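Local atomic coordinates of acyl carrier protein (Leishmania major, PDB entry 5ZWT), a protein that probably carries growing acyl chains on a phosphopantetheine arm during fatty acid biosynthesis. Residues Thr9-Val14 with Pro70-Tyr75; Ser24-Glu29 with Lys34-Asn39; Leu41-Val46 with Lys65-Pro70. The protein carries 1 engineered substitution. All blocks are in the same frame, centred on the assembly; numbering follows the deposited sequence.

Overall arrangement
The three contacts tie the ends and the long loop of one small helical domain of the phosphopantetheine-attachment family. Contact 1 joins helix 3-16 to helix 69-78 and encloses the other two along the chain. Contact 2 folds the loop between helices 3-16 and 40-53 on itself, and contact 3, which follows it in series, sets helix 40-53 against the approach to helix 69-78. Their centres lie about 12 Å (1 and 2), 10 Å (1 and 3) and 10 Å (2 and 3) apart. P70 belongs to both contact 1 and contact 3, and E29 of contact 2 packs on it nearer the surface. Deeper in, V26 of contact 2 meets L12 of helix 3-16 and I69 of helix 69-78, joining loop and helices through apolar side chains.

Contact 1. Residues Thr9-Val14 with Pro70-Tyr75; sequences TRVLEV and PDAVEY
V11 and V73 bring together helices 3-16 and 69-78, the first and last helices of the small helical bundle of carrier proteins, with A72 beside them as the third touching residue. The contact is wholly apolar: no hydrogen bond crosses between 9-14 and 70-75, and the nearest alpha carbons, those of V11 and V73, are 7.0 Å apart. V11 directs its CB toward 70-75 and uses its two methyls on different partners. Its CG1, anti to the backbone N (chi1 172°), reaches the methyl CB of A72 at 4.2 Å. Its CG2 meets CG2 of V73 at 4.0 Å. The two valine side chains cross obliquely, and V73 CG2 also lies 4.0 Å from V11 CB. One branched residue thus straddles two consecutive positions of the other helix. Both approaches are ordinary van der Waals distances, without strain, and the buried area is small, 102 Å² over both sides. All three residues are buried, so the contact belongs to the interior of the bundle. M4, V7 and L8 of helix 3-16 also touch V73, whereas V11 also rests on F54 and I69. A72 in turn packs on I50 of helix 40-53, bringing the third long helix against the same seam.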
loop_
_atom_site.group_PDB
_atom_site.type_symbol
_atom_site.label_atom_id
_atom_site.label_comp_id
_atom_site.label_asym_id
_atom_site.label_seq_id
_atom_site.Cartn_x
_atom_site.Cartn_y
_atom_site.Cartn_z
ATOM N N THR A 9 4.232 6.108 -1.526
ATOM C CA THR A 9 4.738 5.653 -2.820
ATOM C C THR A 9 3.796 6.054 -3.943
ATOM O O THR A 9 4.230 6.479 -5.033
ATOM C CB THR A 9 4.910 4.130 -2.795
ATOM O OG1 THR A 9 5.854 3.749 -1.778
ATOM C CG2 THR A 9 5.373 3.614 -4.146
ATOM N N ARG A 10 2.497 5.928 -3.706
ATOM C CA ARG A 10 1.591 6.279 -4.783
ATOM C C ARG A 10 1.416 7.790 -4.888
ATOM O O ARG A 10 1.277 8.304 -5.997
ATOM C CB ARG A 10 0.261 5.552 -4.594
ATOM C CG ARG A 10 0.406 4.021 -4.739
ATOM C CD ARG A 10 -0.804 3.296 -4.188
ATOM N NE ARG A 10 -2.049 3.761 -4.784
ATOM C CZ ARG A 10 -3.253 3.397 -4.344
ATOM N NH1 ARG A 10 -3.354 2.565 -3.316
ATOM N NH2 ARG A 10 -4.355 3.862 -4.926
ATOM N N VAL A 11 1.485 8.527 -3.775
ATOM C CA VAL A 11 1.418 9.985 -3.906
ATOM C C VAL A 11 2.634 10.510 -4.652
ATOM O O VAL A 11 2.516 11.409 -5.502
ATOM C CB VAL A 11 1.265 10.669 -2.535
ATOM C CG1 VAL A 11 1.394 12.201 -2.696
ATOM C CG2 VAL A 11 -0.083 10.327 -1.942
ATOM N N LEU A 12 3.813 9.934 -4.388
ATOM C CA LEU A 12 5.030 10.424 -5.037
ATOM C C LEU A 12 4.920 10.280 -6.539
ATOM O O LEU A 12 5.335 11.176 -7.280
ATOM C CB LEU A 12 6.274 9.679 -4.528
ATOM C CG LEU A 12 6.783 9.990 -3.111
ATOM C CD1 LEU A 12 7.847 8.992 -2.713
ATOM C CD2 LEU A 12 7.326 11.406 -3.024
ATOM N N GLU A 13 4.313 9.185 -7.009
ATOM C CA GLU A 13 4.254 8.975 -8.452
ATOM C C GLU A 13 3.197 9.854 -9.093
ATOM O O GLU A 13 3.397 10.352 -10.217
ATOM C CB GLU A 13 3.978 7.500 -8.760
ATOM C CG GLU A 13 4.793 6.938 -9.931
ATOM C CD GLU A 13 6.290 6.968 -9.660
ATOM O OE1 GLU A 13 6.705 6.589 -8.545
ATOM O OE2 GLU A 13 7.052 7.398 -10.553
ATOM N N VAL A 14 2.104 10.130 -8.376
ATOM C CA VAL A 14 1.134 11.097 -8.879
ATOM C C VAL A 14 1.798 12.455 -9.064
ATOM O O VAL A 14 1.640 13.105 -10.104
ATOM C CB VAL A 14 -0.083 11.196 -7.937
ATOM C CG1 VAL A 14 -0.978 12.367 -8.355
ATOM C CG2 VAL A 14 -0.862 9.885 -7.980
ATOM N N PRO A 70 3.645 15.578 2.608
ATOM C CA PRO A 70 3.213 15.122 3.944
ATOM C C PRO A 70 1.738 15.393 4.219
ATOM O O PRO A 70 1.054 14.525 4.770
ATOM C CB PRO A 70 4.136 15.896 4.898
ATOM C CG PRO A 70 5.368 16.158 4.105
ATOM C CD PRO A 70 4.925 16.306 2.665
ATOM N N ASP A 71 1.215 16.557 3.826
ATOM C CA ASP A 71 -0.208 16.825 4.044
ATOM C C ASP A 71 -1.065 15.772 3.354
ATOM O O ASP A 71 -2.019 15.240 3.941
ATOM C CB ASP A 71 -0.601 18.224 3.537
ATOM C CG ASP A 71 0.006 19.362 4.347
ATOM O OD1 ASP A 71 0.442 19.127 5.503
ATOM O OD2 ASP A 71 -0.021 20.517 3.842
ATOM N N ALA A 72 -0.734 15.453 2.098
ATOM C CA ALA A 72 -1.512 14.477 1.345
ATOM C C ALA A 72 -1.415 13.088 1.952
ATOM O O ALA A 72 -2.431 12.396 2.090
ATOM C CB ALA A 72 -1.040 14.423 -0.112
ATOM N N VAL A 73 -0.201 12.661 2.313
ATOM C CA VAL A 73 -0.020 11.307 2.821
ATOM C C VAL A 73 -0.689 11.143 4.183
ATOM O O VAL A 73 -1.347 10.129 4.443
ATOM C CB VAL A 73 1.478 10.955 2.860
ATOM C CG1 VAL A 73 1.683 9.630 3.553
ATOM C CG2 VAL A 73 2.025 10.879 1.431
ATOM N N GLU A 74 -0.557 12.144 5.063
ATOM C CA GLU A 74 -1.198 12.066 6.376
ATOM C C GLU A 74 -2.712 11.964 6.246
ATOM O O GLU A 74 -3.356 11.180 6.956
ATOM C CB GLU A 74 -0.818 13.284 7.218
ATOM C CG GLU A 74 0.612 13.271 7.749
ATOM C CD GLU A 74 1.042 14.629 8.283
ATOM O OE1 GLU A 74 2.241 14.971 8.175
ATOM O OE2 GLU A 74 0.168 15.364 8.795
ATOM N N TYR A 75 -3.292 12.723 5.316
ATOM C CA TYR A 75 -4.734 12.699 5.123
ATOM C C TYR A 75 -5.188 11.385 4.509
ATOM O O TYR A 75 -6.159 10.775 4.972
ATOM C CB TYR A 75 -5.160 13.856 4.228
ATOM C CG TYR A 75 -6.615 13.784 3.866
ATOM C CD1 TYR A 75 -7.580 14.267 4.735
ATOM C CD2 TYR A 75 -7.028 13.205 2.670
ATOM C CE1 TYR A 75 -8.914 14.197 4.421
ATOM C CE2 TYR A 75 -8.364 13.126 2.351
ATOM C CZ TYR A 75 -9.303 13.624 3.232
ATOM O OH TYR A 75 -10.642 13.558 2.928
#

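Contact 2. Residues Ser24-Glu29 with Lys34-Asn39; sequences SKVTPE and KDLGLN
The side chains of V26 and L36 meet at about a right angle and form the one apolar side-chain pair of the contact. L36 CD2 is the touching branch: it lies 4.0 Å from CG2 of V26 and 4.2 Å from CB of K25, and therefore sits across the junction of two successive residues. With its CG beside the backbone N (chi1 -50°) and chi2 extended, L36 turns a side chain that leaves the backbone obliquely into one that reaches segment 24-29. K25 is exposed to solvent. The bends at its last two torsions, chi3 and chi4, carry CE past the carbonyl O of D35 at 3.6 Å, with NZ leading on away from it; this is contact by a methylene, not a hydrogen bond. The side chain of D35 also starts toward 24-29, where its OD2 comes within 3.8 Å of E29 O. Two acceptors do not attract one another, and the carboxylate is instead held by the backbone N of H31, with a long salt bridge to K34 NZ. Segment 24-29 contains an ST turn, in which T27 OG1 accepts from E29 N at 3.1 Å and 154°. Inward, V26 and L36 both pack on V15 of helix 3-16, while V26 also touches I69 of helix 69-78, so this surface loop is anchored to two helices.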
loop_
_atom_site.group_PDB
_atom_site.type_symbol
_atom_site.label_atom_id
_atom_site.label_comp_id
_atom_site.label_asym_id
_atom_site.label_seq_id
_atom_site.Cartn_x
_atom_site.Cartn_y
_atom_site.Cartn_z
ATOM N N SER A 24 12.417 15.461 -10.615
ATOM C CA SER A 24 13.666 15.287 -9.893
ATOM C C SER A 24 13.701 16.040 -8.567
ATOM O O SER A 24 14.565 15.742 -7.738
ATOM C CB SER A 24 14.843 15.712 -10.773
ATOM O OG SER A 24 14.827 17.104 -10.991
ATOM N N LYS A 25 12.809 17.008 -8.343
ATOM C CA LYS A 25 12.805 17.767 -7.092
ATOM C C LYS A 25 11.875 17.204 -6.020
ATOM O O LYS A 25 11.910 17.689 -4.879
ATOM C CB LYS A 25 12.426 19.223 -7.352
ATOM C CG LYS A 25 13.228 19.894 -8.447
ATOM C CD LYS A 25 12.851 21.357 -8.552
ATOM C CE LYS A 25 13.218 22.083 -7.270
ATOM N NZ LYS A 25 14.689 22.301 -7.135
ATOM N N VAL A 26 11.074 16.193 -6.348
ATOM C CA VAL A 26 10.017 15.689 -5.470
ATOM C C VAL A 26 10.606 14.762 -4.407
ATOM O O VAL A 26 11.201 13.742 -4.740
ATOM C CB VAL A 26 8.965 14.953 -6.320
ATOM C CG1 VAL A 26 7.947 14.218 -5.459
ATOM C CG2 VAL A 26 8.262 15.938 -7.252
ATOM N N THR A 27 10.357 15.058 -3.130
ATOM C CA THR A 27 10.691 14.176 -2.016
ATOM C C THR A 27 9.440 13.934 -1.192
ATOM O O THR A 27 8.409 14.579 -1.405
ATOM C CB THR A 27 11.779 14.767 -1.103
ATOM O OG1 THR A 27 11.230 15.835 -0.313
ATOM C CG2 THR A 27 12.911 15.310 -1.909
ATOM N N PRO A 28 9.488 12.995 -0.238
ATOM C CA PRO A 28 8.360 12.849 0.702
ATOM C C PRO A 28 8.034 14.102 1.519
ATOM O O PRO A 28 6.977 14.123 2.164
ATOM C CB PRO A 28 8.807 11.709 1.622
ATOM C CG PRO A 28 9.859 10.963 0.862
ATOM C CD PRO A 28 10.397 11.830 -0.216
ATOM N N GLU A 29 8.868 15.142 1.503
ATOM C CA GLU A 29 8.567 16.367 2.236
ATOM C C GLU A 29 8.305 17.571 1.338
ATOM O O GLU A 29 8.241 18.694 1.842
ATOM C CB GLU A 29 9.695 16.693 3.227
ATOM C CG GLU A 29 10.182 15.453 3.969
ATOM C CD GLU A 29 9.386 15.223 5.244
ATOM O OE1 GLU A 29 9.520 14.145 5.867
ATOM O OE2 GLU A 29 8.537 16.086 5.563
ATOM N N LYS A 34 6.414 26.142 -2.166
ATOM C CA LYS A 34 7.780 26.614 -1.941
ATOM C C LYS A 34 8.833 25.692 -2.544
ATOM O O LYS A 34 9.881 26.187 -2.970
ATOM C CB LYS A 34 8.051 26.841 -0.446
ATOM C CG LYS A 34 7.749 25.701 0.500
ATOM C CD LYS A 34 8.235 26.032 1.924
ATOM C CE LYS A 34 7.889 24.940 2.939
ATOM N NZ LYS A 34 8.970 23.919 3.145
ATOM N N ASP A 35 8.542 24.398 -2.715
ATOM C CA ASP A 35 9.521 23.459 -3.265
ATOM C C ASP A 35 9.282 23.111 -4.721
ATOM O O ASP A 35 10.247 22.969 -5.469
ATOM C CB ASP A 35 9.548 22.135 -2.484
ATOM C CG ASP A 35 10.010 22.290 -1.058
ATOM O OD1 ASP A 35 11.078 22.903 -0.846
ATOM O OD2 ASP A 35 9.318 21.770 -0.152
ATOM N N LEU A 36 8.034 22.939 -5.150
ATOM C CA LEU A 36 7.779 22.538 -6.522
ATOM C C LEU A 36 7.287 23.674 -7.406
ATOM O O LEU A 36 7.069 23.456 -8.601
ATOM C CB LEU A 36 6.783 21.379 -6.550
ATOM C CG LEU A 36 7.147 20.243 -5.603
ATOM C CD1 LEU A 36 6.054 19.153 -5.665
ATOM C CD2 LEU A 36 8.521 19.702 -5.952
ATOM N N GLY A 37 7.133 24.880 -6.860
ATOM C CA GLY A 37 6.802 26.048 -7.659
ATOM C C GLY A 37 5.431 26.050 -8.298
ATOM O O GLY A 37 5.202 26.806 -9.251
ATOM N N LEU A 38 4.502 25.252 -7.787
ATOM C CA LEU A 38 3.155 25.200 -8.333
ATOM C C LEU A 38 2.313 26.355 -7.810
ATOM O O LEU A 38 2.517 26.840 -6.694
ATOM C CB LEU A 38 2.492 23.883 -7.947
ATOM C CG LEU A 38 3.274 22.614 -8.283
ATOM C CD1 LEU A 38 2.567 21.468 -7.626
ATOM C CD2 LEU A 38 3.332 22.396 -9.785
ATOM N N ASN A 39 1.357 26.795 -8.626
ATOM C CA ASN A 39 0.388 27.774 -8.163
ATOM C C ASN A 39 -0.870 27.062 -7.667
ATOM O O ASN A 39 -0.982 25.830 -7.710
ATOM C CB ASN A 39 0.060 28.784 -9.265
ATOM C CG ASN A 39 -0.567 28.147 -10.499
ATOM O OD1 ASN A 39 -1.370 27.215 -10.405
ATOM N ND2 ASN A 39 -0.211 28.668 -11.672
#

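Contact 3. Residues Leu41-Val46 with Lys65-Pro70; sequences LDVVEV and KIQSIP
Van der Waals contact between V43 and the I66-Q67 turn carries this junction, and V43 CG1 does all the close touching. That methyl lies 3.9 Å from the carbonyl O of I66 and 4.2 Å from OE1 of Q67. V43 points at the facing segment, and a chi1 of 172° swings CG1 across from the backbone N, making this methyl the part presented to both oxygens. Q67 starts in the other direction, its CB turned away from helix 40-53; two successive bends, chi1 -65° and chi2 -67°, fold the amide back so that OE1 approaches V43, while NE2 makes a weak hydrogen bond to E64 O. Hydrogen bonds are absent across the two segments. They hold each side separately: V46 N bonds to D42 O at 2.8 Å inside helix 40-53, whereas the 65-70 turn is fixed by the N-cap S68, whose OG accepts from D71 N, and by D71 OD2, which accepts from Q67 N. F32 of the long loop also packs on V43. Chemically, the contact sets one valine methyl against two oxygens, one of which, I66 O, is buried without a partner in the model. With 78 Å² buried and no directional bond across, the position of the turn rests on bonds outside the pair, the backbone ones of Q67 with F32 and of I69 with S30.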
loop_
_atom_site.group_PDB
_atom_site.type_symbol
_atom_site.label_atom_id
_atom_site.label_comp_id
_atom_site.label_asym_id
_atom_site.label_seq_id
_atom_site.Cartn_x
_atom_site.Cartn_y
_atom_site.Cartn_z
ATOM N N LEU A 41 -3.833 26.880 -8.972
ATOM C CA LEU A 41 -4.465 26.078 -10.020
ATOM C C LEU A 41 -3.753 24.744 -10.180
ATOM O O LEU A 41 -4.407 23.698 -10.277
ATOM C CB LEU A 41 -4.497 26.816 -11.366
ATOM C CG LEU A 41 -5.038 25.934 -12.528
ATOM C CD1 LEU A 41 -6.424 25.335 -12.269
ATOM C CD2 LEU A 41 -4.997 26.627 -13.901
ATOM N N ASP A 42 -2.412 24.752 -10.209
ATOM C CA ASP A 42 -1.692 23.482 -10.283
ATOM C C ASP A 42 -2.042 22.585 -9.100
ATOM O O ASP A 42 -2.271 21.381 -9.268
ATOM C CB ASP A 42 -0.165 23.653 -10.344
ATOM C CG ASP A 42 0.300 24.664 -11.374
ATOM O OD1 ASP A 42 -0.173 24.620 -12.533
ATOM O OD2 ASP A 42 1.247 25.401 -11.064
ATOM N N VAL A 43 -2.083 23.151 -7.892
ATOM C CA VAL A 43 -2.289 22.330 -6.694
ATOM C C VAL A 43 -3.644 21.644 -6.747
ATOM O O VAL A 43 -3.785 20.476 -6.362
ATOM C CB VAL A 43 -2.123 23.178 -5.414
ATOM C CG1 VAL A 43 -2.521 22.360 -4.205
ATOM C CG2 VAL A 43 -0.664 23.637 -5.265
ATOM N N VAL A 44 -4.666 22.369 -7.209
ATOM C CA VAL A 44 -5.991 21.788 -7.366
ATOM C C VAL A 44 -5.946 20.599 -8.320
ATOM O O VAL A 44 -6.576 19.559 -8.074
ATOM C CB VAL A 44 -6.973 22.871 -7.857
ATOM C CG1 VAL A 44 -8.108 22.246 -8.544
ATOM C CG2 VAL A 44 -7.445 23.753 -6.677
ATOM N N GLU A 45 -5.220 20.727 -9.435
ATOM C CA GLU A 45 -5.169 19.601 -10.355
ATOM C C GLU A 45 -4.352 18.464 -9.771
ATOM O O GLU A 45 -4.642 17.294 -10.037
ATOM C CB GLU A 45 -4.604 20.023 -11.707
ATOM C CG GLU A 45 -5.100 21.359 -12.199
ATOM C CD GLU A 45 -4.651 21.653 -13.612
ATOM O OE1 GLU A 45 -5.518 21.861 -14.495
ATOM O OE2 GLU A 45 -3.421 21.671 -13.837
ATOM N N VAL A 46 -3.351 18.775 -8.952
ATOM C CA VAL A 46 -2.604 17.718 -8.272
ATOM C C VAL A 46 -3.494 17.020 -7.246
ATOM O O VAL A 46 -3.503 15.786 -7.143
ATOM C CB VAL A 46 -1.332 18.314 -7.636
ATOM C CG1 VAL A 46 -0.723 17.379 -6.659
ATOM C CG2 VAL A 46 -0.329 18.660 -8.748
ATOM N N LYS A 65 -6.410 22.130 2.893
ATOM C CA LYS A 65 -5.289 21.951 3.803
ATOM C C LYS A 65 -4.118 21.212 3.171
ATOM O O LYS A 65 -3.010 21.255 3.718
ATOM C CB LYS A 65 -5.756 21.210 5.057
ATOM N N ILE A 66 -4.327 20.555 2.029
ATOM C CA ILE A 66 -3.301 19.734 1.385
ATOM C C ILE A 66 -2.391 20.656 0.576
ATOM O O ILE A 66 -2.729 21.052 -0.541
ATOM C CB ILE A 66 -3.923 18.645 0.506
ATOM C CG1 ILE A 66 -4.907 17.784 1.317
ATOM C CG2 ILE A 66 -2.842 17.788 -0.086
ATOM C CD1 ILE A 66 -5.454 16.561 0.579
ATOM N N GLN A 67 -1.211 20.979 1.119
ATOM C CA GLN A 67 -0.271 21.867 0.441
ATOM C C GLN A 67 1.126 21.268 0.313
ATOM O O GLN A 67 2.064 21.969 -0.089
ATOM C CB GLN A 67 -0.190 23.219 1.165
ATOM C CG GLN A 67 -1.479 24.025 1.148
ATOM C CD GLN A 67 -1.839 24.496 -0.251
ATOM O OE1 GLN A 67 -0.960 24.725 -1.085
ATOM N NE2 GLN A 67 -3.135 24.688 -0.501
ATOM N N SER A 68 1.295 20.001 0.648
ATOM C CA SER A 68 2.594 19.353 0.595
ATOM C C SER A 68 2.341 17.861 0.499
ATOM O O SER A 68 1.230 17.386 0.751
ATOM C CB SER A 68 3.421 19.672 1.838
ATOM O OG SER A 68 2.852 19.014 2.970
ATOM N N ILE A 69 3.393 17.117 0.179
ATOM C CA ILE A 69 3.252 15.664 0.141
ATOM C C ILE A 69 2.986 15.105 1.537
ATOM O O ILE A 69 2.139 14.205 1.667
ATOM C CB ILE A 69 4.455 15.012 -0.561
ATOM C CG1 ILE A 69 4.380 15.383 -2.061
ATOM C CG2 ILE A 69 4.466 13.500 -0.342
ATOM C CD1 ILE A 69 5.334 14.601 -2.944
ATOM N N PRO A 70 3.645 15.578 2.608
ATOM C CA PRO A 70 3.213 15.122 3.944
ATOM C C PRO A 70 1.738 15.393 4.219
ATOM O O PRO A 70 1.054 14.525 4.770
ATOM C CB PRO A 70 4.136 15.896 4.898
ATOM C CG PRO A 70 5.368 16.158 4.105
ATOM C CD PRO A 70 4.925 16.306 2.665
#